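Local coordinates for protein short chain dehydrogenase (Salmonella typhi, PDB 3G1T) that probably catalyses NAD(P)-dependent oxidation or reduction, as a member of the Rossmann-fold short-chain dehydrogenase family, at residues 80-85 / 133-138. Residues are numbered along the deposited sequence; the frame is centred on the assembly and turned at random.
Sequences ECRQVA and LTQALL
Cys81, Arg82 and Ala85 pack against Leu133, Ala136 and Leu137 where helices 78-91 and 116-142 run side by side in the same sense, their local axes 8.5 Å apart at closest approach and inclined by 36°. Small residues permit this spacing. Ala136 points its methyl toward helix 78-91, with CB 3.7 Å from Cys81 O and 4.1 Å from Ala85 CB. Packing is tight here, for Ala85 CB sits 3.1 Å from Ala136 O, the same carbonyl that takes a bond from a water. At the N-terminal end of the interface, the Cys81 sulfur lies alongside the backbone of Leu133, SG to N 3.6 Å; with SG anti to its own carbonyl carbon and beside its own N (chi1 -68°), the sulfur reaches that backbone. At the other end, Leu137 brings one branch, CD2, to 3.9 Å from Ala85 CB.

Arg82 leaves its helix facing away from the partner, but a bend at chi2 (-56°) turns the chain back, laying CD beside the Ala136 methyl and carrying the guanidinium over the flank of helix 116-142. There its plane is nearly parallel to the Gln135 amide, although Arg82 NH2 and Gln135 OE1, 3.7 Å apart, are not joined by a direct hydrogen bond. Two waters in the guanidinium plane make the links instead: one accepts from NH1 and donates to Ala136 O (2.6 Å from the water oxygen), while the other accepts from NH2 and donates to Gln135 OE1. Gln135 NE2 bonds to the carbonyls of Met111 and Gln114 of the second subunit.

The contact thus joins two neighbouring helices of the Rossmann fold, on one side of its parallel sheet, through a tight seam of small side chains against backbone, bordered by water-mediated links. Gln135 faces the second subunit through NE2 and the Arg82 water through OE1, which probably ties the arginine indirectly to the subunit interface.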
loop_
_atom_site.group_PDB
_atom_site.type_symbol
_atom_site.label_atom_id
_atom_site.label_comp_id
_atom_site.label_asym_id
_atom_site.label_seq_id
_atom_site.Cartn_x
_atom_site.Cartn_y
_atom_site.Cartn_z
ATOM N N GLU A 80 -18.324 -12.755 4.756
ATOM C CA GLU A 80 -18.544 -12.210 6.142
ATOM C C GLU A 80 -18.774 -10.681 6.200
ATOM O O GLU A 80 -19.613 -10.187 6.983
ATOM C CB GLU A 80 -17.381 -12.607 7.086
ATOM C CG GLU A 80 -17.542 -14.066 7.630
ATOM C CD GLU A 80 -16.307 -14.613 8.365
ATOM O OE1 GLU A 80 -15.177 -14.172 8.095
ATOM O OE2 GLU A 80 -16.483 -15.535 9.199
ATOM N N CYS A 81 -18.023 -9.947 5.384
ATOM C CA CYS A 81 -18.244 -8.477 5.242
ATOM C C CYS A 81 -19.642 -8.213 4.658
ATOM O O CYS A 81 -20.340 -7.319 5.147
ATOM C CB CYS A 81 -17.160 -7.829 4.369
ATOM S SG CYS A 81 -15.571 -7.879 5.182
ATOM N N ARG A 82 -20.041 -8.987 3.631
ATOM C CA ARG A 82 -21.384 -8.859 3.036
ATOM C C ARG A 82 -22.507 -9.178 4.095
ATOM O O ARG A 82 -23.568 -8.529 4.072
ATOM C CB ARG A 82 -21.586 -9.746 1.779
ATOM C CG ARG A 82 -20.820 -9.399 0.464
ATOM C CD ARG A 82 -21.002 -7.953 -0.149
ATOM N NE ARG A 82 -20.176 -7.771 -1.350
ATOM C CZ ARG A 82 -20.243 -6.734 -2.193
ATOM N NH1 ARG A 82 -21.108 -5.737 -1.999
ATOM N NH2 ARG A 82 -19.447 -6.706 -3.261
ATOM N N GLN A 83 -22.245 -10.140 4.995
ATOM C CA GLN A 83 -23.196 -10.469 6.082
ATOM C C GLN A 83 -23.435 -9.323 7.004
ATOM O O GLN A 83 -24.587 -9.075 7.387
ATOM C CB GLN A 83 -22.753 -11.694 6.931
ATOM C CG GLN A 83 -22.802 -13.101 6.270
ATOM C CD GLN A 83 -21.813 -14.139 6.931
ATOM O OE1 GLN A 83 -21.467 -14.046 8.130
ATOM N NE2 GLN A 83 -21.367 -15.136 6.134
ATOM N N VAL A 84 -22.385 -8.563 7.333
ATOM C CA VAL A 84 -22.530 -7.349 8.128
ATOM C C VAL A 84 -23.376 -6.299 7.429
ATOM O O VAL A 84 -24.233 -5.693 8.070
ATOM C CB VAL A 84 -21.120 -6.753 8.574
ATOM C CG1 VAL A 84 -21.215 -5.307 9.223
ATOM C CG2 VAL A 84 -20.348 -7.792 9.471
ATOM N N ALA A 85 -23.116 -6.083 6.129
ATOM C CA ALA A 85 -23.815 -5.089 5.371
ATOM C C ALA A 85 -25.288 -5.477 5.296
ATOM O O ALA A 85 -26.152 -4.646 5.431
ATOM C CB ALA A 85 -23.224 -4.991 3.952
ATOM N N LEU A 133 -14.566 -4.765 3.648
ATOM C CA LEU A 133 -15.629 -4.107 4.451
ATOM C C LEU A 133 -16.186 -2.842 3.791
ATOM O O LEU A 133 -17.418 -2.696 3.641
ATOM C CB LEU A 133 -15.106 -3.769 5.862
ATOM C CG LEU A 133 -16.178 -3.206 6.821
ATOM C CD1 LEU A 133 -17.444 -4.173 6.905
ATOM C CD2 LEU A 133 -15.419 -2.998 8.192
ATOM N N THR A 134 -15.298 -1.975 3.306
ATOM C CA THR A 134 -15.735 -0.782 2.566
ATOM C C THR A 134 -16.631 -1.120 1.368
ATOM O O THR A 134 -17.708 -0.550 1.223
ATOM C CB THR A 134 -14.548 0.071 2.052
ATOM O OG1 THR A 134 -13.731 0.490 3.166
ATOM C CG2 THR A 134 -15.102 1.392 1.283
ATOM N N GLN A 135 -16.182 -2.071 0.567
ATOM C CA GLN A 135 -16.925 -2.400 -0.658
ATOM C C GLN A 135 -18.313 -2.868 -0.324
ATOM O O GLN A 135 -19.299 -2.545 -1.050
ATOM C CB GLN A 135 -16.149 -3.408 -1.444
ATOM C CG GLN A 135 -16.940 -4.076 -2.573
ATOM C CD GLN A 135 -16.076 -5.060 -3.316
ATOM O OE1 GLN A 135 -15.846 -6.183 -2.861
ATOM N NE2 GLN A 135 -15.573 -4.629 -4.483
ATOM N N ALA A 136 -18.430 -3.670 0.745
ATOM C CA ALA A 136 -19.742 -4.210 1.122
ATOM C C ALA A 136 -20.750 -3.160 1.615
ATOM O O ALA A 136 -21.965 -3.450 1.579
ATOM C CB ALA A 136 -19.563 -5.231 2.191
ATOM N N LEU A 137 -20.232 -2.037 2.170
ATOM C CA LEU A 137 -20.985 -0.900 2.704
ATOM C C LEU A 137 -21.203 0.263 1.741
ATOM O O LEU A 137 -21.962 1.185 2.061
ATOM C CB LEU A 137 -20.266 -0.372 3.972
ATOM C CG LEU A 137 -20.076 -1.514 5.007
ATOM C CD1 LEU A 137 -19.230 -0.927 6.136
ATOM C CD2 LEU A 137 -21.446 -1.879 5.557
ATOM N N LEU A 138 -20.638 0.198 0.528
ATOM C CA LEU A 138 -20.840 1.349 -0.413
ATOM C C LEU A 138 -22.314 1.579 -0.802
ATOM O O LEU A 138 -22.775 2.729 -0.839
ATOM C CB LEU A 138 -20.015 1.175 -1.684
ATOM C CG LEU A 138 -18.510 1.477 -1.475
ATOM C CD1 LEU A 138 -17.722 1.014 -2.729
ATOM C CD2 LEU A 138 -18.200 2.876 -1.088
HETATM O O HOH W 1 -22.931 -5.631 0.637
HETATM O O HOH W 2 -17.030 -7.953 -4.524
#